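Side-chain contacts in beta carbonic anhydrase (PDB 6YJN), which probably catalyses the reversible interconversion of carbon dioxide and hydrogencarbonate with one zinc ion per subunit, and assembles as a tetramer: residues 29-32 with 33-37; 77-80 with 81-85. All coordinates share one frame; numbering follows the deposited sequence.

Interaction 1: residues 29-32 with 33-37; sequences YFSR and LADQQ
L33 and A34 close a single short turn of helix on the backbone carbonyls of Y29 and F30. The amide of L33 is hydrogen-bonded to the carbonyl oxygen of Y29, the N-cap residue, with L33 N 2.9 Å from Y29 O, and A34 N is hydrogen-bonded to F30 O at 2.7 Å. A type I beta turn spans L33 to Q36. Among the side chains, Y29 and L33 run next to each other in the same direction. L33 CG sits at the edge of the tyrosine ring, 3.8 Å from Y29 CE1, with L33 CD1 4.0 Å from Y29 CE1. A chi1 of 80° tucks the Y29 ring between its own N and carbonyl carbon and brings it alongside L33; F30 CD1 lies over one ring face, offset toward the rim. Beyond the two segments, the tyrosine hydroxyl makes a weak hydrogen bond with D25, and Q36 NE2 a weak one to P61 O. F30, L33 and A34 pack on H189, R50 and V188 of the second subunit, respectively. Main-chain bonds thus define the turn, and its apolar side chains pack against a neighbouring subunit from the surface of their own chain.

Interaction 2: residues 77-80 with 81-85; sequences TDLN and CLSVI
The N-terminus of helix 79-92 is capped by D78, whose carboxylate turns back over the first amides of the helix. With CG anti to the backbone N (chi1 174°), D78 OD1 accepts from N80 N at 3.0 Å, met from above the carboxylate plane, and D78 OD2 takes a weak bond from C81 N at 3.2 Å. The D78 carbonyl starts the helical pattern, D78 O accepting from L82 N at 2.9 Å. One residue on, L79 O accepts from S83 N at 3.0 Å, and S83 OG adds a weak bond to the same oxygen. The apolar contact is L79 CD1 against L82 CB at 4.2 Å, the two side chains crossing at about a right angle. The cap also belongs to the assembly: D78 OD2 accepts from N80 ND2 of the second subunit, and N80 ND2 here returns the bond to D78 OD2 there, while L79 and L82 pack on L79 of the third subunit. Buried D78 thus meets two amides of its own helix, that of C81 weakly, and one side-chain amide of a partner; these donors would probably stabilise a carboxylate, though the adjacent D78 of the second subunit may oppose it.

How the interactions relate
Interactions 1 and 2 follow one another along the chain without touching: their centres lie about 27 Å apart and their nearest atoms about 14 Å. Residues 29-37 sit in the peripheral N-terminal region, in a short helix and the loop leading to strand 41-46; the centre of interaction 1 lies about 25 Å from the centre of the chain, that of interaction 2 about 13 Å. In residues 77-85, C81, V84 and I85 pack on the same strand. That strand ends at the zinc ligand C46, whose side chain is about 12 Å from that of C81, whereas interaction 1 lies away from the metal site. Both contacts meet the second subunit, the first by packing and the second also by polar contacts.

Interaction 1: residues 29-32 with 33-37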
ATOM      1  N   TYR A  29      -2.957  34.727  19.634  1.00128.27           N
ATOM      2  CA  TYR A  29      -2.603  34.498  18.241  1.00128.44           C
ATOM      3  C   TYR A  29      -2.877  33.073  17.753  1.00136.09           C
ATOM      4  O   TYR A  29      -2.623  32.789  16.584  1.00152.21           O
ATOM      5  CB  TYR A  29      -1.100  34.684  18.039  1.00115.38           C
ATOM      6  CG  TYR A  29      -0.281  33.492  18.458  1.00107.48           C
ATOM      7  CD1 TYR A  29      -0.170  32.371  17.654  1.00113.69           C
ATOM      8  CD2 TYR A  29       0.389  33.486  19.666  1.00119.19           C
ATOM      9  CE1 TYR A  29       0.591  31.279  18.038  1.00132.22           C
ATOM     10  CE2 TYR A  29       1.164  32.407  20.062  1.00128.80           C
ATOM     11  CZ  TYR A  29       1.263  31.295  19.244  1.00124.37           C
ATOM     12  OH  TYR A  29       2.005  30.198  19.570  1.00111.30           O
ATOM     13  N   PHE A  30      -3.333  32.149  18.608  1.00125.04           N
ATOM     14  CA  PHE A  30      -3.770  30.883  18.036  1.00116.25           C
ATOM     15  C   PHE A  30      -4.716  31.203  16.885  1.00107.46           C
ATOM     16  O   PHE A  30      -4.865  30.414  15.957  1.00107.86           O
ATOM     17  CB  PHE A  30      -4.443  29.970  19.064  1.00117.42           C
ATOM     18  CG  PHE A  30      -3.529  29.389  20.113  1.00120.00           C
ATOM     19  CD1 PHE A  30      -2.164  29.268  19.898  1.00115.71           C
ATOM     20  CD2 PHE A  30      -4.046  28.947  21.321  1.00134.56           C
ATOM     21  CE1 PHE A  30      -1.334  28.737  20.876  1.00121.65           C
ATOM     22  CE2 PHE A  30      -3.217  28.411  22.296  1.00143.37           C
ATOM     23  CZ  PHE A  30      -1.862  28.307  22.073  1.00132.60           C
ATOM     24  N   SER A  31      -5.309  32.400  16.982  1.00111.01           N
ATOM     25  CA  SER A  31      -6.045  33.114  15.949  1.00113.56           C
ATOM     26  C   SER A  31      -5.189  33.371  14.706  1.00112.27           C
ATOM     27  O   SER A  31      -5.655  33.106  13.603  1.00121.09           O
ATOM     28  CB  SER A  31      -6.579  34.408  16.507  1.00118.73           C
ATOM     29  OG  SER A  31      -7.673  34.877  15.735  1.00118.64           O
ATOM     30  N   ARG A  32      -3.975  33.925  14.882  1.00104.34           N
ATOM     31  CA  ARG A  32      -2.977  34.056  13.824  1.00112.41           C
ATOM     32  C   ARG A  32      -2.779  32.714  13.115  1.00109.04           C
ATOM     33  O   ARG A  32      -2.772  32.642  11.881  1.00101.57           O
ATOM     34  CB  ARG A  32      -1.603  34.414  14.403  1.00128.17           C
ATOM     35  CG  ARG A  32      -1.307  35.897  14.563  1.00138.44           C
ATOM     36  CD  ARG A  32       0.070  36.111  15.177  1.00148.31           C
ATOM     37  NE  ARG A  32       0.230  37.478  15.654  1.00163.86           N
ATOM     38  CZ  ARG A  32       0.745  38.473  14.938  1.00184.87           C
ATOM     39  NH1 ARG A  32       1.177  38.252  13.708  1.00185.82           N
ATOM     40  NH2 ARG A  32       0.834  39.686  15.453  1.00202.03           N
ATOM     41  N   LEU A  33      -2.589  31.659  13.918  1.00 97.54           N
ATOM     42  CA  LEU A  33      -2.362  30.319  13.406  1.00 99.50           C
ATOM     43  C   LEU A  33      -3.585  29.845  12.627  1.00100.18           C
ATOM     44  O   LEU A  33      -3.460  29.489  11.458  1.00114.31           O
ATOM     45  CB  LEU A  33      -2.037  29.360  14.558  1.00 91.43           C
ATOM     46  CG  LEU A  33      -0.576  29.318  15.018  1.00 88.94           C
ATOM     47  CD1 LEU A  33      -0.306  28.053  15.823  1.00 80.48           C
ATOM     48  CD2 LEU A  33       0.414  29.431  13.856  1.00 86.18           C
ATOM     49  N   ALA A  34      -4.754  29.862  13.281  1.00 95.08           N
ATOM     50  CA  ALA A  34      -5.982  29.356  12.683  1.00 96.58           C
ATOM     51  C   ALA A  34      -6.280  30.068  11.365  1.00100.64           C
ATOM     52  O   ALA A  34      -7.172  29.651  10.625  1.00 95.72           O
ATOM     53  CB  ALA A  34      -7.134  29.446  13.658  1.00 95.65           C
ATOM     54  N   ASP A  35      -5.495  31.116  11.065  1.00111.24           N
ATOM     55  CA  ASP A  35      -5.750  32.008   9.942  1.00114.48           C
ATOM     56  C   ASP A  35      -4.668  31.850   8.879  1.00104.67           C
ATOM     57  O   ASP A  35      -4.528  32.709   8.014  1.00104.42           O
ATOM     58  CB  ASP A  35      -5.787  33.471  10.397  1.00106.31           C
ATOM     59  CG  ASP A  35      -7.114  33.909  11.004  1.00131.01           C
ATOM     60  OD1 ASP A  35      -8.170  33.292  10.678  1.00122.38           O
ATOM     61  OD2 ASP A  35      -7.085  34.874  11.795  1.00147.71           O
ATOM     62  N   GLN A  36      -3.948  30.728   8.922  1.00 96.49           N
ATOM     63  CA  GLN A  36      -2.546  30.758   8.548  1.00104.16           C
ATOM     64  C   GLN A  36      -2.325  30.778   7.038  1.00112.74           C
ATOM     65  O   GLN A  36      -1.224  31.117   6.606  1.00139.68           O
ATOM     66  CB  GLN A  36      -1.766  29.641   9.232  1.00106.35           C
ATOM     67  CG  GLN A  36      -0.312  29.622   8.805  1.00121.64           C
ATOM     68  CD  GLN A  36       0.554  28.877   9.782  1.00136.01           C
ATOM     69  OE1 GLN A  36       0.072  28.063  10.566  1.00167.86           O
ATOM     70  NE2 GLN A  36       1.847  29.163   9.736  1.00129.17           N
ATOM     71  N   GLN A  37      -3.340  30.411   6.243  1.00101.51           N
ATOM     72  CA  GLN A  37      -3.201  30.376   4.789  1.00 99.47           C
ATOM     73  C   GLN A  37      -2.518  29.087   4.343  1.00113.01           C
ATOM     74  O   GLN A  37      -2.121  28.264   5.169  1.00120.90           O
ATOM     75  CB  GLN A  37      -2.373  31.545   4.242  1.00 85.56           C
TER

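Interaction 2: residues 77-80 with 81-85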
ATOM      1  N   THR A  77       4.557   3.297  -5.131  1.00 70.47           N
ATOM      2  CA  THR A  77       3.203   2.777  -5.078  1.00 71.17           C
ATOM      3  C   THR A  77       2.583   2.983  -3.693  1.00 71.21           C
ATOM      4  O   THR A  77       1.571   2.357  -3.381  1.00 73.05           O
ATOM      5  CB  THR A  77       3.196   1.314  -5.543  1.00 67.64           C
ATOM      6  OG1 THR A  77       4.260   0.702  -4.826  1.00 72.69           O
ATOM      7  CG2 THR A  77       3.484   1.157  -7.021  1.00 67.25           C
ATOM      8  N   ASP A  78       3.196   3.845  -2.868  1.00 69.14           N
ATOM      9  CA  ASP A  78       2.696   4.138  -1.535  1.00 67.99           C
ATOM     10  C   ASP A  78       1.639   5.223  -1.646  1.00 74.89           C
ATOM     11  O   ASP A  78       1.949   6.399  -1.813  1.00 86.82           O
ATOM     12  CB  ASP A  78       3.801   4.596  -0.584  1.00 69.46           C
ATOM     13  CG  ASP A  78       3.285   5.047   0.774  1.00 77.78           C
ATOM     14  OD1 ASP A  78       2.220   4.545   1.195  1.00 84.66           O
ATOM     15  OD2 ASP A  78       3.944   5.907   1.403  1.00 82.02           O
ATOM     16  N   LEU A  79       0.382   4.820  -1.513  1.00 76.53           N
ATOM     17  CA  LEU A  79      -0.682   5.792  -1.688  1.00 74.73           C
ATOM     18  C   LEU A  79      -0.802   6.642  -0.432  1.00 64.51           C
ATOM     19  O   LEU A  79      -1.462   7.672  -0.486  1.00 85.00           O
ATOM     20  CB  LEU A  79      -1.999   5.081  -2.033  1.00 81.57           C
ATOM     21  CG  LEU A  79      -2.966   5.854  -2.936  1.00 75.74           C
ATOM     22  CD1 LEU A  79      -2.307   6.280  -4.241  1.00 65.51           C
ATOM     23  CD2 LEU A  79      -4.205   5.032  -3.223  1.00 75.63           C
ATOM     24  N   ASN A  80      -0.169   6.215   0.677  1.00 58.24           N
ATOM     25  CA  ASN A  80      -0.086   7.043   1.879  1.00 61.41           C
ATOM     26  C   ASN A  80       0.602   8.382   1.565  1.00 73.27           C
ATOM     27  O   ASN A  80       0.060   9.474   1.789  1.00 73.49           O
ATOM     28  CB  ASN A  80       0.511   6.282   3.062  1.00 58.83           C
ATOM     29  CG  ASN A  80       0.687   7.141   4.301  1.00 68.38           C
ATOM     30  OD1 ASN A  80       0.754   8.363   4.213  1.00 68.85           O
ATOM     31  ND2 ASN A  80       0.797   6.516   5.464  1.00 73.18           N
ATOM     32  N   CYS A  81       1.807   8.283   1.005  1.00 76.20           N
ATOM     33  CA  CYS A  81       2.596   9.451   0.680  1.00 67.10           C
ATOM     34  C   CYS A  81       2.076  10.099  -0.601  1.00 67.34           C
ATOM     35  O   CYS A  81       1.847  11.313  -0.632  1.00 65.45           O
ATOM     36  CB  CYS A  81       4.056   9.055   0.538  1.00 75.02           C
ATOM     37  SG  CYS A  81       5.162  10.482   0.426  1.00 84.26           S
ATOM     38  N   LEU A  82       1.914   9.295  -1.660  1.00 59.64           N
ATOM     39  CA  LEU A  82       1.436   9.850  -2.916  1.00 61.45           C
ATOM     40  C   LEU A  82       0.232  10.760  -2.646  1.00 67.15           C
ATOM     41  O   LEU A  82       0.141  11.846  -3.223  1.00 70.51           O
ATOM     42  CB  LEU A  82       1.063   8.721  -3.885  1.00 65.61           C
ATOM     43  CG  LEU A  82       2.202   7.917  -4.519  1.00 63.81           C
ATOM     44  CD1 LEU A  82       1.647   6.960  -5.563  1.00 51.00           C
ATOM     45  CD2 LEU A  82       3.274   8.808  -5.132  1.00 59.35           C
ATOM     46  N   SER A  83      -0.684  10.309  -1.767  1.00 63.95           N
ATOM     47  CA  SER A  83      -1.876  11.053  -1.389  1.00 64.06           C
ATOM     48  C   SER A  83      -1.496  12.439  -0.879  1.00 71.56           C
ATOM     49  O   SER A  83      -1.970  13.440  -1.408  1.00 72.89           O
ATOM     50  CB  SER A  83      -2.669  10.323  -0.347  1.00 71.15           C
ATOM     51  OG  SER A  83      -3.679   9.534  -0.956  1.00 74.12           O
ATOM     52  N   VAL A  84      -0.641  12.470   0.152  1.00 74.14           N
ATOM     53  CA  VAL A  84      -0.068  13.689   0.705  1.00 69.35           C
ATOM     54  C   VAL A  84       0.422  14.598  -0.428  1.00 69.52           C
ATOM     55  O   VAL A  84       0.107  15.793  -0.444  1.00 65.88           O
ATOM     56  CB  VAL A  84       1.041  13.376   1.734  1.00 71.48           C
ATOM     57  CG1 VAL A  84       1.781  14.619   2.182  1.00 81.59           C
ATOM     58  CG2 VAL A  84       0.526  12.624   2.956  1.00 67.47           C
ATOM     59  N   ILE A  85       1.145  14.018  -1.399  1.00 68.78           N
ATOM     60  CA  ILE A  85       1.796  14.785  -2.459  1.00 63.96           C
ATOM     61  C   ILE A  85       0.773  15.346  -3.442  1.00 71.15           C
ATOM     62  O   ILE A  85       0.816  16.535  -3.773  1.00 70.93           O
ATOM     63  CB  ILE A  85       2.880  13.960  -3.173  1.00 61.04           C
ATOM     64  CG1 ILE A  85       3.957  13.491  -2.194  1.00 67.25           C
ATOM     65  CG2 ILE A  85       3.468  14.694  -4.371  1.00 54.77           C
ATOM     66  CD1 ILE A  85       4.661  12.223  -2.636  1.00 66.61           C
TER